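PDB 6EWJ: putative capsular polysaccharide biosynthesis protein from Streptococcus pneumoniae serotype 4, which probably acts as a pyridoxal phosphate-dependent sugar aminotransferase in teichoic acid biosynthesis. Local coordinates for residues P40-L45 with M266-A271; E21-E26 with G274-D279; G301-P306 with T323-A328; E331-I336 with N379-P384. All coordinates share one frame; numbering follows the deposited sequence.

How the contacts relate
Contacts 1 and 2 share helix 268-299, whose first turns receive helix 40-53 in contact 1 and helix 21-31 in contact 2; they touch through L45 against G274 and L275. Contacts 3 and 4 lie in the C-terminal part of the chain, centred 35 to 42 Å from the first pair, and share a three-stranded sheet: T323 and I381 are bonded through their backbones. Contacts 1, 2 and 4 are mostly buried and rely on a few polar side chains, an aspartate, a glutamate-glutamine pair and an arginine, beside small apolar patches. Contact 3 is more exposed, a strand pairing held chiefly by backbone bonds. Contacts 1, 2 and 4 also reach the second subunit; contact 3 does not.

Contact 1: residues P40-L45 with M266-A271; sequences PKTKEL and MTDIMA
The carboxylate of D268 is the flat group of this contact, and the first turn of helix 40-53 closes on it. K41 N donates a hydrogen bond to OD2 from above the carboxylate plane (3.1 Å), and T42 N donates to OD1 from 48° out of that plane (2.8 Å). T42 OG1 reaches OD1 at 2.9 Å on its anti lone pair, away from the other oxygen, so OD1 accepts from both the amide and the hydroxyl of one residue. With T42 OG1 set beside its own backbone N (chi1 -63°), the two donors face the same oxygen. K41 CB packs against D268 OD2 at 3.4 Å, while the rest of the K41 chain runs off to a salt bridge with D29. Beyond the carboxylate, A271 CB fits against T42 OG1 (3.3 Å), and L45 CD2 touches M266 SD at 3.9 Å, their side chains crossing at about a right angle. C60 of strand 58-61 borders this apolar end. By binding first-turn amides of helix 40-53, where the helix dipole probably favours it, the D268 carboxylate joins the starts of two helices, a packing consistent with the fold-type I architecture of the DegT/DnrJ/EryC1 family.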
loop_
_atom_site.group_PDB
_atom_site.type_symbol
_atom_site.label_atom_id
_atom_site.label_comp_id
_atom_site.label_asym_id
_atom_site.label_seq_id
_atom_site.Cartn_x
_atom_site.Cartn_y
_atom_site.Cartn_z
ATOM N N PRO A 40 -7.190 -7.914 -15.204
ATOM C CA PRO A 40 -8.092 -9.086 -15.263
ATOM C C PRO A 40 -7.683 -10.233 -14.353
ATOM O O PRO A 40 -8.547 -10.864 -13.782
ATOM C CB PRO A 40 -8.066 -9.528 -16.736
ATOM C CG PRO A 40 -7.220 -8.555 -17.469
ATOM C CD PRO A 40 -6.541 -7.624 -16.495
ATOM N N LYS A 41 -6.378 -10.458 -14.181
ATOM C CA LYS A 41 -5.908 -11.516 -13.272
ATOM C C LYS A 41 -6.294 -11.261 -11.823
ATOM O O LYS A 41 -6.667 -12.194 -11.109
ATOM C CB LYS A 41 -4.398 -11.765 -13.407
ATOM C CG LYS A 41 -4.014 -12.300 -14.795
ATOM C CD LYS A 41 -2.670 -13.001 -14.726
ATOM C CE LYS A 41 -1.974 -13.282 -16.055
ATOM N NZ LYS A 41 -2.926 -13.627 -17.112
ATOM N N THR A 42 -6.219 -10.007 -11.391
ATOM C CA THR A 42 -6.682 -9.655 -10.034
ATOM C C THR A 42 -8.192 -9.946 -9.835
ATOM O O THR A 42 -8.564 -10.550 -8.864
ATOM C CB THR A 42 -6.274 -8.214 -9.625
ATOM O OG1 THR A 42 -4.847 -8.133 -9.594
ATOM C CG2 THR A 42 -6.806 -7.840 -8.248
ATOM N N LYS A 43 -9.011 -9.588 -10.825
ATOM C CA LYS A 43 -10.450 -9.874 -10.787
ATOM C C LYS A 43 -10.688 -11.392 -10.792
ATOM O O LYS A 43 -11.495 -11.882 -10.029
ATOM C CB LYS A 43 -11.221 -9.148 -11.916
ATOM C CG LYS A 43 -10.964 -7.631 -12.012
ATOM C CD LYS A 43 -10.862 -6.913 -10.666
ATOM C CE LYS A 43 -10.784 -5.394 -10.805
ATOM N NZ LYS A 43 -10.492 -4.644 -9.544
ATOM N N GLU A 44 -9.932 -12.134 -11.578
ATOM C CA GLU A 44 -10.091 -13.601 -11.646
ATOM C C GLU A 44 -9.652 -14.199 -10.306
ATOM O O GLU A 44 -10.315 -15.101 -9.819
ATOM C CB GLU A 44 -9.291 -14.197 -12.815
ATOM C CG GLU A 44 -9.356 -15.712 -12.995
ATOM C CD GLU A 44 -10.724 -16.270 -13.397
ATOM O OE1 GLU A 44 -11.696 -15.502 -13.603
ATOM O OE2 GLU A 44 -10.851 -17.510 -13.464
ATOM N N LEU A 45 -8.598 -13.651 -9.690
ATOM C CA LEU A 45 -8.161 -14.180 -8.376
ATOM C C LEU A 45 -9.218 -13.972 -7.285
ATOM O O LEU A 45 -9.508 -14.886 -6.513
ATOM C CB LEU A 45 -6.812 -13.620 -7.928
ATOM C CG LEU A 45 -6.324 -14.150 -6.550
ATOM C CD1 LEU A 45 -6.127 -15.672 -6.501
ATOM C CD2 LEU A 45 -5.067 -13.419 -6.146
ATOM N N MET A 266 -3.948 -4.529 -5.448
ATOM C CA MET A 266 -3.116 -5.668 -5.885
ATOM C C MET A 266 -2.813 -5.605 -7.360
ATOM O O MET A 266 -3.725 -5.328 -8.183
ATOM C CB MET A 266 -3.803 -7.016 -5.566
ATOM C CG MET A 266 -2.898 -8.177 -5.911
ATOM S SD MET A 266 -3.570 -9.823 -5.708
ATOM C CE MET A 266 -3.288 -9.917 -3.922
ATOM N N THR A 267 -1.549 -5.836 -7.717
ATOM C CA THR A 267 -1.163 -5.853 -9.103
ATOM C C THR A 267 -1.438 -7.254 -9.695
ATOM O O THR A 267 -1.461 -8.263 -8.964
ATOM C CB THR A 267 0.328 -5.581 -9.301
ATOM O OG1 THR A 267 1.091 -6.599 -8.651
ATOM C CG2 THR A 267 0.771 -4.211 -8.765
ATOM N N ASP A 268 -1.534 -7.298 -11.010
ATOM C CA ASP A 268 -1.660 -8.577 -11.719
ATOM C C ASP A 268 -0.397 -9.441 -11.620
ATOM O O ASP A 268 -0.438 -10.641 -11.831
ATOM C CB ASP A 268 -2.067 -8.347 -13.205
ATOM C CG ASP A 268 -3.581 -8.345 -13.412
ATOM O OD1 ASP A 268 -4.372 -8.121 -12.461
ATOM O OD2 ASP A 268 -3.995 -8.589 -14.547
ATOM N N ILE A 269 0.739 -8.782 -11.308
ATOM C CA ILE A 269 1.988 -9.473 -11.040
ATOM C C ILE A 269 1.786 -10.386 -9.828
ATOM O O ILE A 269 1.968 -11.628 -9.911
ATOM C CB ILE A 269 3.154 -8.508 -10.826
ATOM C CG1 ILE A 269 3.486 -7.818 -12.146
ATOM C CG2 ILE A 269 4.390 -9.250 -10.321
ATOM C CD1 ILE A 269 4.402 -6.623 -12.019
ATOM N N MET A 270 1.304 -9.784 -8.743
ATOM C CA MET A 270 0.970 -10.533 -7.502
ATOM C C MET A 270 -0.199 -11.491 -7.740
ATOM O O MET A 270 -0.173 -12.653 -7.245
ATOM C CB MET A 270 0.589 -9.579 -6.392
ATOM C CG MET A 270 1.783 -9.047 -5.573
ATOM S SD MET A 270 3.138 -8.511 -6.580
ATOM C CE MET A 270 2.485 -7.089 -7.298
ATOM N N ALA A 271 -1.246 -11.034 -8.469
ATOM C CA ALA A 271 -2.414 -11.927 -8.692
ATOM C C ALA A 271 -2.002 -13.201 -9.463
ATOM O O ALA A 271 -2.555 -14.298 -9.243
ATOM C CB ALA A 271 -3.563 -11.218 -9.393
#

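Contact 2: residues E21-E26 with G274-D279; sequences EAEITE and GLVQLD
Van der Waals packing centres on V276, whose two methyls spread over the facing helix. CG1 rests on A22 CB at 3.6 Å and presses still closer to the carboxylate carbon of E23, CD, at 3.4 Å. CG2 meets E26 CB at 3.7 Å, the E26 and V276 side chains crossing at a slant. The two helical segments, 21-26 and 274-279, run roughly antiparallel, their axes 8.9 Å apart at an angle of 150°; this antiparallel helix pair lays the N-terminal helix 21-31 along the early turns of the long helix 268-299. The polar part is a single hydrogen bond from Q277 NE2 to E23 OE2, 2.9 Å long and fairly straight at 162°. The oxygen lies close to the amide plane of Q277 but is met on its anti side, well out of the carboxylate plane. A bend at chi2 (86°) swings the E23 carboxylate across V276 to this position. Outside the pair, R280 makes a salt bridge to the same OE2, and T20 bonds OE1. Q277 is held at its other end as well, its OE1 accepting from T208 N; its side chain lies about 8 Å from that of K205, the predicted cofactor-attachment lysine.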
loop_
_atom_site.group_PDB
_atom_site.type_symbol
_atom_site.label_atom_id
_atom_site.label_comp_id
_atom_site.label_asym_id
_atom_site.label_seq_id
_atom_site.Cartn_x
_atom_site.Cartn_y
_atom_site.Cartn_z
ATOM N N GLU A 21 8.211 -23.186 -11.309
ATOM C CA GLU A 21 8.162 -22.603 -12.652
ATOM C C GLU A 21 6.771 -22.128 -13.113
ATOM O O GLU A 21 6.689 -21.238 -13.954
ATOM C CB GLU A 21 8.790 -23.559 -13.690
ATOM C CG GLU A 21 10.304 -23.755 -13.514
ATOM C CD GLU A 21 11.132 -22.491 -13.704
ATOM O OE1 GLU A 21 10.794 -21.658 -14.591
ATOM O OE2 GLU A 21 12.099 -22.302 -12.928
ATOM N N ALA A 22 5.696 -22.744 -12.616
ATOM C CA ALA A 22 4.337 -22.335 -12.999
ATOM C C ALA A 22 4.055 -20.892 -12.563
ATOM O O ALA A 22 3.484 -20.131 -13.309
ATOM C CB ALA A 22 3.288 -23.281 -12.436
ATOM N N GLU A 23 4.459 -20.534 -11.348
ATOM C CA GLU A 23 4.340 -19.157 -10.890
ATOM C C GLU A 23 5.115 -18.234 -11.808
ATOM O O GLU A 23 4.626 -17.182 -12.186
ATOM C CB GLU A 23 4.862 -18.967 -9.454
ATOM C CG GLU A 23 3.885 -19.415 -8.345
ATOM C CD GLU A 23 3.984 -20.906 -7.996
ATOM O OE1 GLU A 23 4.771 -21.636 -8.643
ATOM O OE2 GLU A 23 3.308 -21.329 -7.033
ATOM N N ILE A 24 6.339 -18.624 -12.118
ATOM C CA ILE A 24 7.214 -17.767 -12.900
ATOM C C ILE A 24 6.617 -17.519 -14.293
ATOM O O ILE A 24 6.549 -16.368 -14.728
ATOM C CB ILE A 24 8.631 -18.330 -12.973
ATOM C CG1 ILE A 24 9.228 -18.434 -11.544
ATOM C CG2 ILE A 24 9.502 -17.449 -13.862
ATOM C CD1 ILE A 24 10.497 -19.263 -11.458
ATOM N N THR A 25 6.098 -18.577 -14.924
ATOM C CA THR A 25 5.478 -18.442 -16.246
ATOM C C THR A 25 4.251 -17.551 -16.226
ATOM O O THR A 25 4.068 -16.748 -17.126
ATOM C CB THR A 25 5.135 -19.806 -16.829
ATOM N N GLU A 26 3.418 -17.681 -15.186
ATOM C CA GLU A 26 2.197 -16.874 -15.056
ATOM C C GLU A 26 2.556 -15.387 -14.884
ATOM O O GLU A 26 1.924 -14.518 -15.495
ATOM C CB GLU A 26 1.336 -17.356 -13.893
ATOM C CG GLU A 26 -0.073 -16.792 -13.890
ATOM C CD GLU A 26 -0.883 -17.256 -15.067
ATOM O OE1 GLU A 26 -0.788 -18.440 -15.404
ATOM O OE2 GLU A 26 -1.599 -16.443 -15.682
ATOM N N GLY A 274 -0.787 -15.647 -7.132
ATOM C CA GLY A 274 -1.954 -16.125 -6.431
ATOM C C GLY A 274 -2.745 -17.158 -7.171
ATOM O O GLY A 274 -3.161 -18.142 -6.587
ATOM N N LEU A 275 -2.925 -16.986 -8.473
ATOM C CA LEU A 275 -3.730 -17.930 -9.260
ATOM C C LEU A 275 -3.118 -19.333 -9.251
ATOM O O LEU A 275 -3.837 -20.345 -9.158
ATOM C CB LEU A 275 -3.885 -17.442 -10.695
ATOM C CG LEU A 275 -4.739 -16.200 -10.916
ATOM C CD1 LEU A 275 -4.582 -15.676 -12.346
ATOM C CD2 LEU A 275 -6.207 -16.448 -10.620
ATOM N N VAL A 276 -1.799 -19.370 -9.431
ATOM C CA VAL A 276 -1.042 -20.613 -9.472
ATOM C C VAL A 276 -0.984 -21.244 -8.065
ATOM O O VAL A 276 -1.204 -22.447 -7.919
ATOM C CB VAL A 276 0.381 -20.395 -10.052
ATOM C CG1 VAL A 276 1.239 -21.651 -9.900
ATOM C CG2 VAL A 276 0.269 -20.054 -11.524
ATOM N N GLN A 277 -0.707 -20.410 -7.054
ATOM C CA GLN A 277 -0.722 -20.847 -5.660
ATOM C C GLN A 277 -2.069 -21.502 -5.305
ATOM O O GLN A 277 -2.122 -22.557 -4.616
ATOM C CB GLN A 277 -0.430 -19.684 -4.720
ATOM C CG GLN A 277 1.015 -19.200 -4.772
ATOM C CD GLN A 277 1.932 -19.888 -3.775
ATOM O OE1 GLN A 277 1.728 -19.781 -2.568
ATOM N NE2 GLN A 277 2.940 -20.572 -4.259
ATOM N N LEU A 278 -3.151 -20.897 -5.802
ATOM C CA LEU A 278 -4.479 -21.389 -5.533
ATOM C C LEU A 278 -4.706 -22.770 -6.201
ATOM O O LEU A 278 -5.247 -23.643 -5.565
ATOM C CB LEU A 278 -5.560 -20.364 -5.887
ATOM C CG LEU A 278 -6.952 -20.751 -5.348
ATOM C CD1 LEU A 278 -7.011 -20.814 -3.826
ATOM C CD2 LEU A 278 -7.971 -19.755 -5.886
ATOM N N ASP A 279 -4.202 -22.982 -7.417
ATOM C CA ASP A 279 -4.226 -24.334 -8.061
ATOM C C ASP A 279 -3.438 -25.342 -7.227
ATOM O O ASP A 279 -3.873 -26.460 -6.966
ATOM C CB ASP A 279 -3.564 -24.298 -9.432
ATOM C CG ASP A 279 -4.343 -23.504 -10.444
ATOM O OD1 ASP A 279 -5.498 -23.129 -10.192
ATOM O OD2 ASP A 279 -3.779 -23.235 -11.502
#

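Contact 3: residues G301-P306 with T323-A328; sequences GSRIHP and TRVEGA
H305 and E326 meet across the strand pair through their side chains: H305 NE2 donates to E326 OE1 at 3.1 Å. The carboxylate oxygen lies almost in the ring plane, at the edge of the imidazole, and is approached on its anti side, with ring and carboxylate planes turned 61° apart. E326 CG stands anti to its backbone N (chi1 177°) and the chain continues extended, which carries the carboxylate to that edge. One face of the ring carries R303 O, about 3.5 Å above its centre. The backbone ladder comes next. H305 N donates to R324 O (2.9 Å) and R324 N returns a bond to H305 O (2.9 Å), making H305-R324 the hydrogen-bonded pair between the non-hydrogen-bonded pairs I304-V325 and P306-T323. E326 N prolongs the ladder to R303 O at 3.1 Å, just beyond the strands. The R303 side chain crosses that of E326 at about a right angle, its CG 3.7 Å from E326 CB. On the face shared by I304, P306 and T323, I304 CG2 touches T323 CB at 4.0 Å, and F401 of helix 391-409 packs on both residues.

Further out, an ST turn shapes the approach to strand 304-306, S302 OG accepting from I304 N (3.1 Å). A type II turn, V325 to A328, with G327 at positive phi, leads the backbone away from strand 321-325. I381 of strand 380-383 and N379 just before it hold two side chains: T323 OG1 bonds to I381 O, R324 NE to N379 OD1. The arrangement is an antiparallel edge pairing, with 304-306 as an outermost strand within this chain of the three-stranded sheet in the C-terminal region.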
loop_
_atom_site.group_PDB
_atom_site.type_symbol
_atom_site.label_atom_id
_atom_site.label_comp_id
_atom_site.label_asym_id
_atom_site.label_seq_id
_atom_site.Cartn_x
_atom_site.Cartn_y
_atom_site.Cartn_z
ATOM N N GLY A 301 3.627 -37.809 24.199
ATOM C CA GLY A 301 4.199 -38.244 25.480
ATOM C C GLY A 301 5.406 -37.447 25.975
ATOM O O GLY A 301 5.901 -37.720 27.054
ATOM N N SER A 302 5.900 -36.467 25.204
ATOM C CA SER A 302 7.056 -35.672 25.637
ATOM C C SER A 302 6.595 -34.406 26.355
ATOM O O SER A 302 5.420 -34.105 26.471
ATOM C CB SER A 302 7.927 -35.303 24.427
ATOM O OG SER A 302 7.349 -34.254 23.629
ATOM N N ARG A 303 7.549 -33.608 26.774
ATOM C CA ARG A 303 7.255 -32.299 27.367
ATOM C C ARG A 303 6.825 -31.234 26.299
ATOM O O ARG A 303 6.197 -30.208 26.608
ATOM C CB ARG A 303 8.526 -31.877 28.081
ATOM C CG ARG A 303 8.466 -31.036 29.343
ATOM C CD ARG A 303 9.938 -30.652 29.716
ATOM N NE ARG A 303 10.899 -31.586 29.089
ATOM C CZ ARG A 303 11.617 -32.538 29.694
ATOM N NH1 ARG A 303 11.617 -32.730 31.028
ATOM N NH2 ARG A 303 12.389 -33.324 28.947
ATOM N N ILE A 304 7.150 -31.505 25.047
ATOM C CA ILE A 304 6.805 -30.609 23.934
ATOM C C ILE A 304 5.328 -30.790 23.619
ATOM O O ILE A 304 4.925 -31.856 23.129
ATOM C CB ILE A 304 7.729 -30.899 22.747
ATOM C CG1 ILE A 304 9.168 -30.500 23.129
ATOM C CG2 ILE A 304 7.297 -30.122 21.494
ATOM C CD1 ILE A 304 10.220 -31.406 22.558
ATOM N N HIS A 305 4.522 -29.789 23.918
ATOM C CA HIS A 305 3.060 -29.794 23.677
ATOM C C HIS A 305 2.631 -28.858 22.535
ATOM O O HIS A 305 2.532 -27.620 22.718
ATOM C CB HIS A 305 2.295 -29.360 24.940
ATOM C CG HIS A 305 2.555 -30.209 26.137
ATOM N ND1 HIS A 305 2.782 -31.563 26.064
ATOM C CD2 HIS A 305 2.570 -29.905 27.454
ATOM C CE1 HIS A 305 2.992 -32.043 27.280
ATOM N NE2 HIS A 305 2.840 -31.068 28.143
ATOM N N PRO A 306 2.330 -29.424 21.363
ATOM C CA PRO A 306 1.865 -28.585 20.236
ATOM C C PRO A 306 0.396 -28.197 20.325
ATOM O O PRO A 306 -0.417 -28.881 20.934
ATOM C CB PRO A 306 2.089 -29.479 19.017
ATOM C CG PRO A 306 2.046 -30.871 19.559
ATOM C CD PRO A 306 2.390 -30.842 21.010
ATOM N N THR A 323 4.327 -24.638 19.642
ATOM C CA THR A 323 4.513 -25.569 20.745
ATOM C C THR A 323 4.729 -24.797 21.995
ATOM O O THR A 323 5.185 -23.640 21.960
ATOM C CB THR A 323 5.668 -26.591 20.577
ATOM O OG1 THR A 323 6.949 -26.000 20.910
ATOM C CG2 THR A 323 5.709 -27.208 19.147
ATOM N N ARG A 324 4.363 -25.415 23.108
ATOM C CA ARG A 324 4.760 -24.960 24.413
ATOM C C ARG A 324 5.495 -26.087 25.166
ATOM O O ARG A 324 5.070 -27.239 25.098
ATOM C CB ARG A 324 3.548 -24.458 25.195
ATOM C CG ARG A 324 2.855 -23.269 24.556
ATOM C CD ARG A 324 1.597 -22.888 25.287
ATOM N NE ARG A 324 1.892 -22.453 26.641
ATOM C CZ ARG A 324 0.984 -22.239 27.592
ATOM N NH1 ARG A 324 -0.311 -22.472 27.347
ATOM N NH2 ARG A 324 1.361 -21.833 28.799
ATOM N N VAL A 325 6.618 -25.762 25.815
ATOM C CA VAL A 325 7.465 -26.739 26.496
ATOM C C VAL A 325 7.110 -26.716 27.991
ATOM O O VAL A 325 7.325 -25.708 28.683
ATOM C CB VAL A 325 8.978 -26.491 26.295
ATOM C CG1 VAL A 325 9.785 -27.694 26.770
ATOM C CG2 VAL A 325 9.284 -26.236 24.819
ATOM N N GLU A 326 6.484 -27.783 28.470
ATOM C CA GLU A 326 6.037 -27.805 29.851
ATOM C C GLU A 326 7.192 -27.543 30.795
ATOM O O GLU A 326 8.264 -28.125 30.645
ATOM C CB GLU A 326 5.391 -29.120 30.242
ATOM C CG GLU A 326 4.988 -29.142 31.732
ATOM C CD GLU A 326 3.916 -30.140 32.061
ATOM O OE1 GLU A 326 3.150 -30.511 31.149
ATOM O OE2 GLU A 326 3.834 -30.541 33.246
ATOM N N GLY A 327 6.940 -26.703 31.792
ATOM C CA GLY A 327 7.893 -26.502 32.884
ATOM C C GLY A 327 9.047 -25.556 32.601
ATOM O O GLY A 327 9.899 -25.361 33.471
ATOM N N ALA A 328 9.092 -24.952 31.416
ATOM C CA ALA A 328 10.203 -24.086 31.009
ATOM C C ALA A 328 9.925 -22.621 31.375
ATOM O O ALA A 328 8.864 -22.083 31.069
ATOM C CB ALA A 328 10.465 -24.211 29.491
#

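Contact 4: residues E331-I336 with N379-P384; sequences EERNLI and NEITLP
Helix segment 331-336 and strand 380-383 run in nearly the same direction, their axes inclined by only 19° and 9.1 Å apart. The contact is a helix-on-sheet packing: helix 330-342 lies against an outer strand of the three-stranded antiparallel sheet in the C-terminal region. R333 bridges the layers. Its CG stands anti to the backbone N, and bends at chi2 (-84°) and chi3 turn the guanidinium back toward the strand. There NH1 donates to E380 O at 2.8 Å, in the carbonyl plane and on a lone pair. On another edge of the guanidinium, NE and NH2 grip N334 OD1 side-on, at 2.9 Å from NE, which fixes the rotation of the flat group. W253 of the second subunit makes a cation-pi contact with R333, carrying this site to the dimer interface. The E380 side chain leaves the backbone away from the helix and lies about 7 Å from that of Y351, a pyridoxal phosphate-binding residue. The aliphatic part of R333 slides past I381, CD lying 3.5 Å from I381 CG1. I336 crosses I381 at about a right angle, its CG2 3.6 Å from I381 CD1.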
loop_
_atom_site.group_PDB
_atom_site.type_symbol
_atom_site.label_atom_id
_atom_site.label_comp_id
_atom_site.label_asym_id
_atom_site.label_seq_id
_atom_site.Cartn_x
_atom_site.Cartn_y
_atom_site.Cartn_z
ATOM N N GLU A 331 13.683 -17.770 30.542
ATOM C CA GLU A 331 15.101 -17.854 30.291
ATOM C C GLU A 331 15.471 -19.183 29.662
ATOM O O GLU A 331 16.314 -19.271 28.746
ATOM C CB GLU A 331 15.853 -17.566 31.596
ATOM C CG GLU A 331 17.354 -17.760 31.456
ATOM C CD GLU A 331 18.143 -17.206 32.623
ATOM O OE1 GLU A 331 17.530 -16.937 33.701
ATOM O OE2 GLU A 331 19.380 -17.092 32.452
ATOM N N GLU A 332 14.796 -20.224 30.110
ATOM C CA GLU A 332 15.050 -21.577 29.606
ATOM C C GLU A 332 14.530 -21.714 28.186
ATOM O O GLU A 332 15.191 -22.314 27.340
ATOM C CB GLU A 332 14.440 -22.628 30.539
ATOM C CG GLU A 332 15.146 -22.725 31.881
ATOM C CD GLU A 332 14.366 -23.543 32.907
ATOM O OE1 GLU A 332 13.122 -23.623 32.799
ATOM O OE2 GLU A 332 14.992 -24.111 33.804
ATOM N N ARG A 333 13.364 -21.138 27.911
ATOM C CA ARG A 333 12.835 -21.098 26.522
ATOM C C ARG A 333 13.832 -20.442 25.602
ATOM O O ARG A 333 14.100 -20.933 24.486
ATOM C CB ARG A 333 11.490 -20.360 26.422
ATOM C CG ARG A 333 10.770 -20.530 25.046
ATOM C CD ARG A 333 11.221 -19.575 23.942
ATOM N NE ARG A 333 11.204 -18.206 24.433
ATOM C CZ ARG A 333 10.118 -17.465 24.563
ATOM N NH1 ARG A 333 8.926 -17.898 24.192
ATOM N NH2 ARG A 333 10.252 -16.239 25.045
ATOM N N ASN A 334 14.373 -19.303 26.021
ATOM C CA ASN A 334 15.281 -18.555 25.143
ATOM C C ASN A 334 16.529 -19.393 24.880
ATOM O O ASN A 334 16.974 -19.440 23.747
ATOM C CB ASN A 334 15.619 -17.170 25.718
ATOM C CG ASN A 334 14.394 -16.261 25.859
ATOM O OD1 ASN A 334 13.330 -16.476 25.263
ATOM N ND2 ASN A 334 14.563 -15.189 26.669
ATOM N N LEU A 335 17.049 -20.068 25.920
ATOM C CA LEU A 335 18.230 -20.948 25.768
ATOM C C LEU A 335 17.942 -22.075 24.789
ATOM O O LEU A 335 18.724 -22.289 23.858
ATOM C CB LEU A 335 18.732 -21.506 27.113
ATOM C CG LEU A 335 19.990 -22.413 27.087
ATOM C CD1 LEU A 335 21.155 -21.818 26.272
ATOM C CD2 LEU A 335 20.460 -22.732 28.487
ATOM N N ILE A 336 16.769 -22.707 24.915
ATOM C CA ILE A 336 16.347 -23.765 23.959
ATOM C C ILE A 336 16.343 -23.263 22.486
ATOM O O ILE A 336 16.833 -23.946 21.586
ATOM C CB ILE A 336 14.981 -24.391 24.342
ATOM C CG1 ILE A 336 15.108 -25.194 25.648
ATOM C CG2 ILE A 336 14.476 -25.327 23.234
ATOM C CD1 ILE A 336 13.788 -25.570 26.306
ATOM N N ASN A 379 6.719 -19.986 27.395
ATOM C CA ASN A 379 7.285 -21.304 27.069
ATOM C C ASN A 379 6.997 -21.736 25.611
ATOM O O ASN A 379 7.127 -22.899 25.274
ATOM C CB ASN A 379 6.809 -22.360 28.060
ATOM C CG ASN A 379 5.308 -22.560 28.059
ATOM O OD1 ASN A 379 4.535 -21.659 27.702
ATOM N ND2 ASN A 379 4.880 -23.717 28.497
ATOM N N GLU A 380 6.659 -20.772 24.770
ATOM C CA GLU A 380 6.233 -21.033 23.426
ATOM C C GLU A 380 7.429 -21.040 22.494
ATOM O O GLU A 380 8.283 -20.125 22.556
ATOM C CB GLU A 380 5.199 -20.006 22.978
ATOM C CG GLU A 380 4.461 -20.368 21.695
ATOM C CD GLU A 380 5.254 -20.124 20.415
ATOM O OE1 GLU A 380 6.054 -19.162 20.343
ATOM O OE2 GLU A 380 5.069 -20.876 19.423
ATOM N N ILE A 381 7.488 -22.067 21.644
ATOM C CA ILE A 381 8.425 -22.138 20.539
ATOM C C ILE A 381 7.726 -22.608 19.276
ATOM O O ILE A 381 7.037 -23.644 19.258
ATOM C CB ILE A 381 9.620 -23.056 20.865
ATOM C CG1 ILE A 381 10.462 -22.448 22.026
ATOM C CG2 ILE A 381 10.542 -23.214 19.674
ATOM C CD1 ILE A 381 11.480 -23.400 22.623
ATOM N N THR A 382 7.932 -21.870 18.196
ATOM C CA THR A 382 7.398 -22.257 16.935
ATOM C C THR A 382 8.482 -22.945 16.123
ATOM O O THR A 382 9.546 -22.371 15.881
ATOM C CB THR A 382 6.848 -21.056 16.159
ATOM O OG1 THR A 382 6.111 -20.233 17.039
ATOM C CG2 THR A 382 5.944 -21.483 15.045
ATOM N N LEU A 383 8.193 -24.173 15.701
ATOM C CA LEU A 383 9.077 -24.933 14.815
ATOM C C LEU A 383 8.701 -24.704 13.383
ATOM O O LEU A 383 7.550 -24.362 13.132
ATOM C CB LEU A 383 8.954 -26.435 15.089
ATOM C CG LEU A 383 9.183 -26.882 16.540
ATOM C CD1 LEU A 383 9.015 -28.388 16.635
ATOM C CD2 LEU A 383 10.541 -26.455 17.050
ATOM N N PRO A 384 9.658 -24.907 12.449
ATOM C CA PRO A 384 9.418 -24.680 11.055
ATOM C C PRO A 384 8.253 -25.557 10.532
ATOM O O PRO A 384 8.135 -26.733 10.923
ATOM C CB PRO A 384 10.735 -25.116 10.407
ATOM C CG PRO A 384 11.750 -24.803 11.417
ATOM C CD PRO A 384 11.069 -25.268 12.685
#